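Local structure of RNase NGR3 (Nicotiana glutinosa, 1VD3) at residues C22-S27 with N170-Q175; K78-L83 with Q114-F119; Y177-K182 with D189-P194. The protein is a plant ribonuclease of the RNase T2 family that probably cleaves single-stranded RNA, held here in complex with the nucleotide 2'-UMP. One frame throughout, in Å; residues are numbered along the deposited sequence.

Contact 1 (C22-S27 with N170-Q175); sequences CDTRRS and NHQIYQ
Asp23 and Gln172 reach for each other from opposite directions and meet with their flat ends almost coplanar, the carboxylate and amide planes only 6° apart. The contact ties the loop after helix 18-22 to the antiparallel sheet of the RNase T2 fold. One firm bond joins the pair: Gln172 NE2 donates to Asp23 OD2 over 2.6 Å, nearly straight at 168°. Asp23 OD2 lies in the plane of the Gln172 amide and receives the N-H on its syn lone pair. The other oxygen, Asp23 OD1, comes within 2.8 Å of Gln172 OE1, so the two groups lie with oxygen opposite oxygen as well as nitrogen opposite oxygen. The torsions explain the span. Gln172 places CG between its backbone N and carbonyl carbon (chi1 55°) and then runs extended, carrying its amide well out from strand 171-181 to an acid whose CA lies 9.9 Å from the CA of Gln172. The Thr24 side chain stands roughly perpendicular to that of Gln172, and its CG2 is 3.9 Å from Gln172 OE1. The hydroxyl of Thr24 is turned to its own chain, where OG1 accepts from Arg26 N in an ST turn. Gln172 is also tied, by weak hydrogen bonds, to Asn164 through OE1 and to Glu204 through NE2, on strands 160-165 and 202-205. Two oxygens as close as Asp23 OD1 and Gln172 OE1 would be easiest to explain if an acid group, perhaps Asp23, held a proton, and nearby Glu204 may raise its affinity for one.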
ATOM      1  N   CYS A  22     -13.150  -3.962  -0.641  1.00 26.75           N
ATOM      2  CA  CYS A  22     -14.206  -4.968  -0.669  1.00 29.81           C
ATOM      3  C   CYS A  22     -15.636  -4.509  -0.425  1.00 29.78           C
ATOM      4  O   CYS A  22     -16.572  -5.282  -0.618  1.00 32.77           O
ATOM      5  CB  CYS A  22     -13.853  -6.087   0.309  1.00 28.12           C
ATOM      6  SG  CYS A  22     -12.353  -6.958  -0.226  1.00 33.91           S
ATOM      7  N   ASP A  23     -15.818  -3.264  -0.011  1.00 30.78           N
ATOM      8  CA  ASP A  23     -17.167  -2.770   0.241  1.00 30.35           C
ATOM      9  C   ASP A  23     -17.638  -1.818  -0.857  1.00 30.59           C
ATOM     10  O   ASP A  23     -18.495  -0.964  -0.622  1.00 32.10           O
ATOM     11  CB  ASP A  23     -17.224  -2.070   1.600  1.00 28.09           C
ATOM     12  CG  ASP A  23     -16.410  -0.793   1.633  1.00 28.76           C
ATOM     13  OD1 ASP A  23     -15.712  -0.500   0.639  1.00 26.19           O
ATOM     14  OD2 ASP A  23     -16.470  -0.083   2.657  1.00 26.20           O
ATOM     15  N   THR A  24     -17.073  -1.966  -2.052  1.00 30.84           N
ATOM     16  CA  THR A  24     -17.447  -1.117  -3.175  1.00 33.89           C
ATOM     17  C   THR A  24     -18.357  -1.863  -4.140  1.00 37.73           C
ATOM     18  O   THR A  24     -18.833  -2.962  -3.848  1.00 36.80           O
ATOM     19  CB  THR A  24     -16.219  -0.643  -3.974  1.00 34.22           C
ATOM     20  OG1 THR A  24     -15.587  -1.771  -4.592  1.00 33.52           O
ATOM     21  CG2 THR A  24     -15.230   0.061  -3.065  1.00 32.50           C
ATOM     22  N   ARG A  25     -18.578  -1.257  -5.301  1.00 39.62           N
ATOM     23  CA  ARG A  25     -19.431  -1.845  -6.317  1.00 43.53           C
ATOM     24  C   ARG A  25     -18.662  -2.897  -7.119  1.00 43.57           C
ATOM     25  O   ARG A  25     -19.263  -3.756  -7.766  1.00 43.64           O
ATOM     26  CB  ARG A  25     -19.955  -0.743  -7.239  1.00 45.04           C
ATOM     27  CG  ARG A  25     -21.081  -1.171  -8.156  1.00 48.82           C
ATOM     28  CD  ARG A  25     -21.537  -0.002  -9.008  1.00 50.59           C
ATOM     29  NE  ARG A  25     -22.503  -0.406 -10.022  1.00 51.57           N
ATOM     30  CZ  ARG A  25     -23.005   0.414 -10.938  1.00 52.86           C
ATOM     31  NH1 ARG A  25     -22.631   1.687 -10.968  1.00 54.53           N
ATOM     32  NH2 ARG A  25     -23.873  -0.041 -11.829  1.00 53.80           N
ATOM     33  N   ARG A  26     -17.335  -2.827  -7.067  1.00 41.65           N
ATOM     34  CA  ARG A  26     -16.486  -3.778  -7.780  1.00 40.86           C
ATOM     35  C   ARG A  26     -16.395  -5.110  -7.043  1.00 38.87           C
ATOM     36  O   ARG A  26     -16.833  -5.229  -5.901  1.00 35.89           O
ATOM     37  CB  ARG A  26     -15.079  -3.209  -7.970  1.00 44.90           C
ATOM     38  CG  ARG A  26     -14.919  -2.288  -9.169  1.00 51.97           C
ATOM     39  CD  ARG A  26     -15.728  -1.013  -9.024  1.00 55.28           C
ATOM     40  NE  ARG A  26     -15.526  -0.111 -10.157  1.00 60.10           N
ATOM     41  CZ  ARG A  26     -14.350   0.407 -10.505  1.00 61.47           C
ATOM     42  NH1 ARG A  26     -13.259   0.117  -9.808  1.00 62.04           N
ATOM     43  NH2 ARG A  26     -14.266   1.222 -11.549  1.00 62.30           N
ATOM     44  N   SER A  27     -15.808  -6.105  -7.701  1.00 37.87           N
ATOM     45  CA  SER A  27     -15.663  -7.433  -7.114  1.00 40.08           C
ATOM     46  C   SER A  27     -14.342  -7.642  -6.379  1.00 39.37           C
ATOM     47  O   SER A  27     -13.268  -7.348  -6.905  1.00 41.76           O
ATOM     48  CB  SER A  27     -15.803  -8.508  -8.196  1.00 41.04           C
ATOM     49  OG  SER A  27     -17.087  -8.475  -8.792  1.00 44.21           O
ATOM     50  N   ASN A 170     -20.427   6.476   0.947  1.00 26.54           N
ATOM     51  CA  ASN A 170     -19.501   7.053   1.915  1.00 23.95           C
ATOM     52  C   ASN A 170     -18.104   7.139   1.320  1.00 24.25           C
ATOM     53  O   ASN A 170     -17.665   6.230   0.616  1.00 23.13           O
ATOM     54  CB  ASN A 170     -19.432   6.201   3.187  1.00 26.05           C
ATOM     55  CG  ASN A 170     -20.726   6.208   3.974  1.00 32.06           C
ATOM     56  OD1 ASN A 170     -21.218   7.261   4.377  1.00 34.64           O
ATOM     57  ND2 ASN A 170     -21.281   5.024   4.209  1.00 33.17           N
ATOM     58  N   HIS A 171     -17.415   8.241   1.593  1.00 21.50           N
ATOM     59  CA  HIS A 171     -16.047   8.419   1.120  1.00 20.94           C
ATOM     60  C   HIS A 171     -15.211   7.754   2.211  1.00 20.04           C
ATOM     61  O   HIS A 171     -15.366   8.062   3.391  1.00 22.62           O
ATOM     62  CB  HIS A 171     -15.730   9.906   1.004  1.00 20.40           C
ATOM     63  CG  HIS A 171     -16.631  10.630   0.055  1.00 25.13           C
ATOM     64  ND1 HIS A 171     -16.426  10.637  -1.308  1.00 26.55           N
ATOM     65  CD2 HIS A 171     -17.780  11.316   0.266  1.00 26.42           C
ATOM     66  CE1 HIS A 171     -17.409  11.296  -1.896  1.00 29.19           C
ATOM     67  NE2 HIS A 171     -18.243  11.718  -0.963  1.00 29.88           N
ATOM     68  N   GLN A 172     -14.332   6.842   1.815  1.00 17.44           N
ATOM     69  CA  GLN A 172     -13.533   6.095   2.776  1.00 17.32           C
ATOM     70  C   GLN A 172     -12.043   6.109   2.474  1.00 17.48           C
ATOM     71  O   GLN A 172     -11.635   6.267   1.322  1.00 14.07           O
ATOM     72  CB  GLN A 172     -14.025   4.648   2.785  1.00 18.09           C
ATOM     73  CG  GLN A 172     -14.001   4.031   1.395  1.00 22.35           C
ATOM     74  CD  GLN A 172     -14.693   2.680   1.302  1.00 24.04           C
ATOM     75  OE1 GLN A 172     -14.639   2.021   0.262  1.00 25.16           O
ATOM     76  NE2 GLN A 172     -15.348   2.264   2.379  1.00 19.00           N
ATOM     77  N   ILE A 173     -11.234   5.948   3.516  1.00 15.39           N
ATOM     78  CA  ILE A 173      -9.793   5.895   3.328  1.00 17.29           C
ATOM     79  C   ILE A 173      -9.548   4.610   2.535  1.00 16.35           C
ATOM     80  O   ILE A 173      -9.971   3.529   2.945  1.00 16.92           O
ATOM     81  CB  ILE A 173      -9.043   5.847   4.683  1.00 17.97           C
ATOM     82  CG1 ILE A 173      -7.541   5.677   4.435  1.00 15.79           C
ATOM     83  CG2 ILE A 173      -9.573   4.706   5.541  1.00 17.85           C
ATOM     84  CD1 ILE A 173      -6.686   5.913   5.660  1.00 17.80           C
ATOM     85  N   TYR A 174      -8.888   4.736   1.387  1.00 15.68           N
ATOM     86  CA  TYR A 174      -8.629   3.583   0.532  1.00 14.70           C
ATOM     87  C   TYR A 174      -7.157   3.197   0.521  1.00 14.76           C
ATOM     88  O   TYR A 174      -6.814   2.049   0.808  1.00 14.80           O
ATOM     89  CB  TYR A 174      -9.121   3.882  -0.888  1.00 15.76           C
ATOM     90  CG  TYR A 174      -8.786   2.828  -1.928  1.00 18.65           C
ATOM     91  CD1 TYR A 174      -9.142   1.489  -1.747  1.00 21.08           C
ATOM     92  CD2 TYR A 174      -8.125   3.179  -3.106  1.00 18.22           C
ATOM     93  CE1 TYR A 174      -8.844   0.527  -2.718  1.00 25.43           C
ATOM     94  CE2 TYR A 174      -7.825   2.232  -4.079  1.00 20.84           C
ATOM     95  CZ  TYR A 174      -8.183   0.912  -3.883  1.00 23.61           C
ATOM     96  OH  TYR A 174      -7.874  -0.016  -4.850  1.00 24.18           O
ATOM     97  N   GLN A 175      -6.285   4.145   0.183  1.00 12.77           N
ATOM     98  CA  GLN A 175      -4.856   3.862   0.170  1.00 13.62           C
ATOM     99  C   GLN A 175      -4.046   4.963   0.842  1.00 13.07           C
ATOM    100  O   GLN A 175      -4.459   6.121   0.889  1.00 14.77           O
ATOM    101  CB  GLN A 175      -4.366   3.624  -1.265  1.00 13.72           C
ATOM    102  CG  GLN A 175      -4.925   2.330  -1.853  1.00 14.78           C
ATOM    103  CD  GLN A 175      -4.276   1.922  -3.159  1.00 14.42           C
ATOM    104  OE1 GLN A 175      -4.005   0.743  -3.380  1.00 16.07           O
ATOM    105  NE2 GLN A 175      -4.037   2.889  -4.038  1.00 11.37           N
TER

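Contact 2 (K78-L83 with Q114-F119); sequences KNWPSL and QAALDF
Asn79, at the end of helix 73-79, opens the contact by laying its CB 4.2 Å from Leu117 CD2 on helix 109-123. It is the aliphatic root of Asn79 that touches; the CA atoms of the pair are 7.5 Å apart, the nearest backbone approach between the two segments. Of Leu117, one of the two methyls, CD2, is the part that reaches Asn79.

Trp80, the first residue past the helix, does most of the rest. Its CG lies anti to the backbone N (chi1 -162°), which puts the indole beside the carbonyl carbon with the six-membered ring toward helix 109-123. The outer rim arrives first: CZ3 of Trp80 stands 3.4 Å from Ala116 CB, a tight approach, while Trp80 CE3 and CH2 each lie 4.1 Å from that same methyl, one on each side of CZ3. The methyl meets the ring obliquely. At the pyrrole end NE1 makes a weak hydrogen bond to the backbone oxygen of His43, a predicted active-site residue on strand 41-48. Trp94 meets the indole edge-to-face, and Phe93 and Phe113 pack against it too.

No hydrogen bond or charge crosses between the two segments. Carbon against carbon carries the contact, an apolar junction that packs the end of helix 73-79 on helix 109-123 within the RNase T2 core. Such contacts have no preferred direction, so between these segments it is the fit of shapes, and not hydrogen bonding, that sets the place of the Trp80 ring.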
ATOM      1  N   LYS A  78      -0.485 -12.743   3.985  1.00 22.02           N
ATOM      2  CA  LYS A  78      -1.254 -11.994   4.971  1.00 22.41           C
ATOM      3  C   LYS A  78      -1.040 -10.483   4.958  1.00 21.79           C
ATOM      4  O   LYS A  78      -1.938  -9.734   5.330  1.00 23.52           O
ATOM      5  CB  LYS A  78      -0.978 -12.530   6.378  1.00 25.59           C
ATOM      6  CG  LYS A  78      -1.576 -13.906   6.638  1.00 31.17           C
ATOM      7  CD  LYS A  78      -1.587 -14.233   8.119  1.00 38.03           C
ATOM      8  CE  LYS A  78      -2.237 -15.585   8.383  1.00 41.76           C
ATOM      9  NZ  LYS A  78      -2.347 -15.877   9.844  1.00 41.60           N
ATOM     10  N   ASN A  79       0.137 -10.034   4.536  1.00 20.35           N
ATOM     11  CA  ASN A  79       0.422  -8.602   4.519  1.00 20.38           C
ATOM     12  C   ASN A  79       0.435  -7.978   3.128  1.00 18.19           C
ATOM     13  O   ASN A  79       0.520  -6.753   2.998  1.00 14.30           O
ATOM     14  CB  ASN A  79       1.762  -8.315   5.205  1.00 23.48           C
ATOM     15  CG  ASN A  79       1.757  -8.685   6.677  1.00 28.78           C
ATOM     16  OD1 ASN A  79       0.773  -8.465   7.383  1.00 28.88           O
ATOM     17  ND2 ASN A  79       2.866  -9.238   7.149  1.00 27.99           N
ATOM     18  N   TRP A  80       0.351  -8.819   2.101  1.00 16.03           N
ATOM     19  CA  TRP A  80       0.357  -8.351   0.716  1.00 17.17           C
ATOM     20  C   TRP A  80      -0.573  -9.235  -0.113  1.00 17.17           C
ATOM     21  O   TRP A  80      -0.194  -9.750  -1.169  1.00 15.43           O
ATOM     22  CB  TRP A  80       1.773  -8.435   0.151  1.00 16.27           C
ATOM     23  CG  TRP A  80       1.999  -7.609  -1.077  1.00 16.23           C
ATOM     24  CD1 TRP A  80       1.066  -7.230  -2.002  1.00 16.76           C
ATOM     25  CD2 TRP A  80       3.248  -7.071  -1.520  1.00 15.60           C
ATOM     26  NE1 TRP A  80       1.663  -6.482  -2.995  1.00 17.19           N
ATOM     27  CE2 TRP A  80       3.001  -6.374  -2.723  1.00 13.27           C
ATOM     28  CE3 TRP A  80       4.556  -7.113  -1.016  1.00 17.25           C
ATOM     29  CZ2 TRP A  80       4.018  -5.721  -3.433  1.00 15.87           C
ATOM     30  CZ3 TRP A  80       5.568  -6.465  -1.723  1.00 15.91           C
ATOM     31  CH2 TRP A  80       5.289  -5.778  -2.919  1.00 16.32           C
ATOM     32  N   PRO A  81      -1.815  -9.415   0.351  1.00 19.41           N
ATOM     33  CA  PRO A  81      -2.779 -10.251  -0.363  1.00 19.06           C
ATOM     34  C   PRO A  81      -3.327  -9.635  -1.642  1.00 19.93           C
ATOM     35  O   PRO A  81      -3.253  -8.423  -1.848  1.00 17.56           O
ATOM     36  CB  PRO A  81      -3.877 -10.437   0.670  1.00 20.73           C
ATOM     37  CG  PRO A  81      -3.926  -9.077   1.302  1.00 19.93           C
ATOM     38  CD  PRO A  81      -2.454  -8.765   1.513  1.00 19.09           C
ATOM     39  N   SER A  82      -3.858 -10.487  -2.511  1.00 18.71           N
ATOM     40  CA  SER A  82      -4.494 -10.018  -3.730  1.00 19.37           C
ATOM     41  C   SER A  82      -5.984 -10.141  -3.441  1.00 19.87           C
ATOM     42  O   SER A  82      -6.452 -11.202  -3.038  1.00 21.31           O
ATOM     43  CB  SER A  82      -4.140 -10.900  -4.925  1.00 22.05           C
ATOM     44  OG  SER A  82      -4.911 -10.515  -6.049  1.00 23.26           O
ATOM     45  N   LEU A  83      -6.727  -9.057  -3.629  1.00 19.60           N
ATOM     46  CA  LEU A  83      -8.161  -9.079  -3.374  1.00 21.99           C
ATOM     47  C   LEU A  83      -8.944  -9.166  -4.677  1.00 22.82           C
ATOM     48  O   LEU A  83     -10.169  -9.080  -4.683  1.00 22.01           O
ATOM     49  CB  LEU A  83      -8.576  -7.825  -2.605  1.00 22.03           C
ATOM     50  CG  LEU A  83      -7.886  -7.623  -1.253  1.00 24.42           C
ATOM     51  CD1 LEU A  83      -8.421  -6.355  -0.589  1.00 23.41           C
ATOM     52  CD2 LEU A  83      -8.123  -8.835  -0.372  1.00 24.82           C
ATOM     53  N   GLN A 114      11.347  -7.775   0.956  1.00 14.50           N
ATOM     54  CA  GLN A 114      11.655  -7.588   2.372  1.00 12.24           C
ATOM     55  C   GLN A 114      11.481  -6.112   2.733  1.00 11.41           C
ATOM     56  O   GLN A 114      10.971  -5.780   3.796  1.00 13.06           O
ATOM     57  CB  GLN A 114      13.090  -8.024   2.669  1.00 13.86           C
ATOM     58  CG  GLN A 114      13.436  -8.000   4.145  1.00 20.09           C
ATOM     59  CD  GLN A 114      12.717  -9.083   4.923  1.00 21.03           C
ATOM     60  OE1 GLN A 114      12.931 -10.273   4.691  1.00 24.32           O
ATOM     61  NE2 GLN A 114      11.857  -8.677   5.851  1.00 21.17           N
ATOM     62  N   ALA A 115      11.905  -5.234   1.834  1.00 11.21           N
ATOM     63  CA  ALA A 115      11.775  -3.800   2.051  1.00 12.17           C
ATOM     64  C   ALA A 115      10.305  -3.439   2.257  1.00 13.18           C
ATOM     65  O   ALA A 115       9.962  -2.735   3.201  1.00 12.87           O
ATOM     66  CB  ALA A 115      12.339  -3.034   0.854  1.00 11.55           C
ATOM     67  N   ALA A 116       9.442  -3.928   1.370  1.00 14.53           N
ATOM     68  CA  ALA A 116       8.014  -3.651   1.468  1.00 15.29           C
ATOM     69  C   ALA A 116       7.479  -4.118   2.818  1.00 15.95           C
ATOM     70  O   ALA A 116       6.753  -3.391   3.503  1.00 12.88           O
ATOM     71  CB  ALA A 116       7.266  -4.350   0.340  1.00 13.08           C
ATOM     72  N   LEU A 117       7.836  -5.341   3.192  1.00 14.70           N
ATOM     73  CA  LEU A 117       7.396  -5.900   4.463  1.00 14.98           C
ATOM     74  C   LEU A 117       7.919  -5.062   5.629  1.00 14.71           C
ATOM     75  O   LEU A 117       7.179  -4.774   6.577  1.00 14.47           O
ATOM     76  CB  LEU A 117       7.877  -7.353   4.599  1.00 17.33           C
ATOM     77  CG  LEU A 117       7.276  -8.356   3.607  1.00 17.89           C
ATOM     78  CD1 LEU A 117       7.968  -9.700   3.760  1.00 21.01           C
ATOM     79  CD2 LEU A 117       5.776  -8.496   3.845  1.00 21.16           C
ATOM     80  N   ASP A 118       9.188  -4.670   5.561  1.00 14.43           N
ATOM     81  CA  ASP A 118       9.786  -3.862   6.622  1.00 15.93           C
ATOM     82  C   ASP A 118       9.127  -2.494   6.764  1.00 16.28           C
ATOM     83  O   ASP A 118       8.850  -2.043   7.876  1.00 16.28           O
ATOM     84  CB  ASP A 118      11.285  -3.663   6.387  1.00 18.23           C
ATOM     85  CG  ASP A 118      12.097  -4.918   6.657  1.00 21.85           C
ATOM     86  OD1 ASP A 118      11.548  -5.870   7.250  1.00 20.30           O
ATOM     87  OD2 ASP A 118      13.290  -4.942   6.286  1.00 18.49           O
ATOM     88  N   PHE A 119       8.884  -1.820   5.647  1.00 15.10           N
ATOM     89  CA  PHE A 119       8.264  -0.508   5.729  1.00 14.62           C
ATOM     90  C   PHE A 119       6.807  -0.555   6.157  1.00 14.22           C
ATOM     91  O   PHE A 119       6.302   0.402   6.739  1.00 14.91           O
ATOM     92  CB  PHE A 119       8.438   0.243   4.406  1.00 14.82           C
ATOM     93  CG  PHE A 119       9.833   0.760   4.209  1.00 18.14           C
ATOM     94  CD1 PHE A 119      10.689   0.179   3.281  1.00 18.78           C
ATOM     95  CD2 PHE A 119      10.313   1.795   5.003  1.00 19.28           C
ATOM     96  CE1 PHE A 119      12.005   0.619   3.152  1.00 18.37           C
ATOM     97  CE2 PHE A 119      11.629   2.242   4.882  1.00 21.74           C
ATOM     98  CZ  PHE A 119      12.476   1.651   3.954  1.00 19.26           C
TER

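Contact 3 (Y177-K182 with D189-P194); sequences YLCVDK and DCPIFP
A disulfide fastens the long strand 171-181 of the RNase T2 fold's antiparallel sheet to the loop that follows strand 187-188: Cys179 SG and Cys190 SG are bonded at 2.0 Å. The torsion about the S-S bond is 97°, close to the perpendicular arrangement in which such a bridge is relaxed. Each sulfur lies anti to its carbonyl carbon and beside its own backbone N, at similar first torsions (chi1 -70° in Cys179, -77° in Cys190). The bridge draws the backbones together, leaving the CA atoms of Cys179 and Cys190 5.1 Å apart. Around it the packing is close: Cys179 CB comes within 3.7 Å of Cys190 CA, and Cys190 SG lies 4.1 Å from Leu178 C. Behind the bridge, the side chain of Cys179 leans on Tyr12 and Ile188.

Away from the sulfurs the contact thins. Pro191 is exposed, and its CD lies 4.3 Å from Cys179 SG. The CB atoms of Asp189 and Ile192 point away from the strand; Asp189 OD1 is hydrogen-bonded to His157, and the carbonyl oxygen of Ile192 bonds the hydroxyl of Tyr12, a residue of the nucleotide pocket. At the far end the chains close in again: Tyr177, buried and pointing toward the loop, lends one face of its ring to Pro194. The phenol's polar end looks to another strand, its OH hydrogen-bonded to Glu162, while Tyr160 meets the ring edge-to-face. Pro194 CG lies over its face of the ring, offset to one side, 4.0 Å from both CD2 and CE2 of Tyr177.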
ATOM      1  N   TYR A 177      -0.218   6.672   0.942  1.00 12.60           N
ATOM      2  CA  TYR A 177       1.074   6.790   0.281  1.00 12.90           C
ATOM      3  C   TYR A 177       2.101   7.459   1.178  1.00 13.40           C
ATOM      4  O   TYR A 177       1.835   8.507   1.758  1.00 14.04           O
ATOM      5  CB  TYR A 177       0.960   7.635  -0.997  1.00 11.93           C
ATOM      6  CG  TYR A 177       0.107   7.054  -2.104  1.00 10.70           C
ATOM      7  CD1 TYR A 177      -1.254   6.840  -1.918  1.00 13.21           C
ATOM      8  CD2 TYR A 177       0.654   6.786  -3.364  1.00 12.85           C
ATOM      9  CE1 TYR A 177      -2.060   6.378  -2.951  1.00 14.64           C
ATOM     10  CE2 TYR A 177      -0.145   6.325  -4.410  1.00 14.20           C
ATOM     11  CZ  TYR A 177      -1.504   6.125  -4.194  1.00 17.97           C
ATOM     12  OH  TYR A 177      -2.320   5.679  -5.213  1.00 20.03           O
ATOM     13  N   LEU A 178       3.275   6.848   1.271  1.00 14.71           N
ATOM     14  CA  LEU A 178       4.391   7.396   2.034  1.00 14.52           C
ATOM     15  C   LEU A 178       5.582   7.284   1.090  1.00 17.24           C
ATOM     16  O   LEU A 178       5.579   6.444   0.191  1.00 16.51           O
ATOM     17  CB  LEU A 178       4.642   6.581   3.307  1.00 14.09           C
ATOM     18  CG  LEU A 178       3.632   6.789   4.443  1.00 14.24           C
ATOM     19  CD1 LEU A 178       3.887   5.784   5.550  1.00 15.01           C
ATOM     20  CD2 LEU A 178       3.751   8.212   4.977  1.00 15.87           C
ATOM     21  N   CYS A 179       6.591   8.129   1.268  1.00 15.13           N
ATOM     22  CA  CYS A 179       7.757   8.071   0.401  1.00 13.67           C
ATOM     23  C   CYS A 179       8.970   7.495   1.103  1.00 15.58           C
ATOM     24  O   CYS A 179       9.160   7.700   2.301  1.00 14.38           O
ATOM     25  CB  CYS A 179       8.067   9.461  -0.164  1.00 16.21           C
ATOM     26  SG  CYS A 179       6.784   9.940  -1.360  1.00 16.91           S
ATOM     27  N   VAL A 180       9.764   6.742   0.345  1.00 12.16           N
ATOM     28  CA  VAL A 180      10.977   6.111   0.852  1.00 13.51           C
ATOM     29  C   VAL A 180      12.118   6.545  -0.064  1.00 14.96           C
ATOM     30  O   VAL A 180      11.921   6.687  -1.274  1.00 12.38           O
ATOM     31  CB  VAL A 180      10.838   4.565   0.826  1.00 14.33           C
ATOM     32  CG1 VAL A 180      12.146   3.904   1.227  1.00 16.92           C
ATOM     33  CG2 VAL A 180       9.717   4.135   1.763  1.00 15.58           C
ATOM     34  N   ASP A 181      13.307   6.762   0.494  1.00 15.13           N
ATOM     35  CA  ASP A 181      14.429   7.190  -0.341  1.00 16.26           C
ATOM     36  C   ASP A 181      14.827   6.113  -1.341  1.00 13.51           C
ATOM     37  O   ASP A 181      14.531   4.930  -1.154  1.00 14.63           O
ATOM     38  CB  ASP A 181      15.640   7.571   0.513  1.00 19.04           C
ATOM     39  CG  ASP A 181      16.424   6.368   0.968  1.00 19.74           C
ATOM     40  OD1 ASP A 181      15.932   5.631   1.845  1.00 23.35           O
ATOM     41  OD2 ASP A 181      17.534   6.160   0.436  1.00 24.83           O
ATOM     42  N   LYS A 182      15.517   6.522  -2.402  1.00 15.24           N
ATOM     43  CA  LYS A 182      15.915   5.594  -3.456  1.00 18.08           C
ATOM     44  C   LYS A 182      16.764   4.399  -3.037  1.00 17.82           C
ATOM     45  O   LYS A 182      16.812   3.405  -3.757  1.00 17.17           O
ATOM     46  CB  LYS A 182      16.616   6.352  -4.589  1.00 17.51           C
ATOM     47  CG  LYS A 182      17.951   6.968  -4.212  1.00 21.25           C
ATOM     48  CD  LYS A 182      18.605   7.646  -5.412  1.00 24.70           C
ATOM     49  CE  LYS A 182      17.840   8.883  -5.843  1.00 30.63           C
ATOM     50  NZ  LYS A 182      18.529   9.601  -6.958  1.00 36.03           N
ATOM     51  N   ASP A 189      10.420  12.816   3.191  1.00 18.88           N
ATOM     52  CA  ASP A 189       9.281  13.662   2.872  1.00 19.49           C
ATOM     53  C   ASP A 189       9.062  13.476   1.375  1.00 20.51           C
ATOM     54  O   ASP A 189      10.022  13.462   0.598  1.00 17.61           O
ATOM     55  CB  ASP A 189       9.579  15.136   3.178  1.00 25.39           C
ATOM     56  CG  ASP A 189       9.791  15.395   4.662  1.00 28.46           C
ATOM     57  OD1 ASP A 189       8.962  14.942   5.474  1.00 26.01           O
ATOM     58  OD2 ASP A 189      10.786  16.064   5.018  1.00 35.31           O
ATOM     59  N   CYS A 190       7.813  13.302   0.963  1.00 18.58           N
ATOM     60  CA  CYS A 190       7.533  13.123  -0.452  1.00 17.82           C
ATOM     61  C   CYS A 190       7.892  14.392  -1.221  1.00 20.44           C
ATOM     62  O   CYS A 190       7.521  15.495  -0.815  1.00 20.03           O
ATOM     63  CB  CYS A 190       6.055  12.813  -0.675  1.00 18.03           C
ATOM     64  SG  CYS A 190       5.523  11.114  -0.289  1.00 19.02           S
ATOM     65  N   PRO A 191       8.640  14.254  -2.328  1.00 19.77           N
ATOM     66  CA  PRO A 191       9.023  15.423  -3.131  1.00 22.40           C
ATOM     67  C   PRO A 191       7.772  15.973  -3.811  1.00 20.20           C
ATOM     68  O   PRO A 191       7.634  17.177  -4.023  1.00 25.32           O
ATOM     69  CB  PRO A 191      10.011  14.841  -4.145  1.00 22.03           C
ATOM     70  CG  PRO A 191      10.590  13.658  -3.419  1.00 24.10           C
ATOM     71  CD  PRO A 191       9.370  13.055  -2.774  1.00 20.26           C
ATOM     72  N   ILE A 192       6.869  15.058  -4.151  1.00 19.25           N
ATOM     73  CA  ILE A 192       5.603  15.365  -4.802  1.00 16.22           C
ATOM     74  C   ILE A 192       4.578  14.321  -4.364  1.00 19.25           C
ATOM     75  O   ILE A 192       4.945  13.250  -3.890  1.00 17.77           O
ATOM     76  CB  ILE A 192       5.710  15.294  -6.345  1.00 17.81           C
ATOM     77  CG1 ILE A 192       6.232  13.914  -6.761  1.00 17.39           C
ATOM     78  CG2 ILE A 192       6.621  16.397  -6.865  1.00 20.12           C
ATOM     79  CD1 ILE A 192       6.217  13.676  -8.243  1.00 16.17           C
ATOM     80  N   PHE A 193       3.295  14.647  -4.512  1.00 18.36           N
ATOM     81  CA  PHE A 193       2.210  13.732  -4.157  1.00 19.35           C
ATOM     82  C   PHE A 193       1.346  13.512  -5.393  1.00 19.51           C
ATOM     83  O   PHE A 193       1.423  14.282  -6.351  1.00 19.60           O
ATOM     84  CB  PHE A 193       1.310  14.342  -3.077  1.00 21.37           C
ATOM     85  CG  PHE A 193       1.917  14.377  -1.708  1.00 23.78           C
ATOM     86  CD1 PHE A 193       2.252  13.200  -1.049  1.00 23.12           C
ATOM     87  CD2 PHE A 193       2.103  15.590  -1.053  1.00 30.75           C
ATOM     88  CE1 PHE A 193       2.759  13.227   0.248  1.00 23.48           C
ATOM     89  CE2 PHE A 193       2.610  15.629   0.246  1.00 30.94           C
ATOM     90  CZ  PHE A 193       2.936  14.443   0.896  1.00 31.60           C
ATOM     91  N   PRO A 194       0.529  12.444  -5.400  1.00 17.63           N
ATOM     92  CA  PRO A 194      -0.335  12.208  -6.562  1.00 17.81           C
ATOM     93  C   PRO A 194      -1.370  13.346  -6.589  1.00 19.67           C
ATOM     94  O   PRO A 194      -1.490  14.096  -5.621  1.00 19.11           O
ATOM     95  CB  PRO A 194      -0.965  10.853  -6.250  1.00 18.84           C
ATOM     96  CG  PRO A 194       0.121  10.156  -5.477  1.00 17.01           C
ATOM     97  CD  PRO A 194       0.584  11.248  -4.539  1.00 16.79           C
TER

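Overall arrangement
Contacts 1 and 3 share strand 171-181, one near its start and the other toward its end, with centres 24 Å apart. Contact 2 falls, along the chain, between the two segments of contact 1, and touches both other contacts by packing: Cys22 SG lies 4.0 Å from Leu83 CD1, and Phe119 CZ is 3.6 Å from Val180 CG1. The centre of contact 2 is 20 Å from that of contact 1 and 18 Å from that of contact 3. Measured from side chains to the bound 2'-UMP, Tyr177 of contact 3 is about 6 Å away, Trp80 of contact 2 about 8 Å and Thr24 of contact 1 about 13 Å.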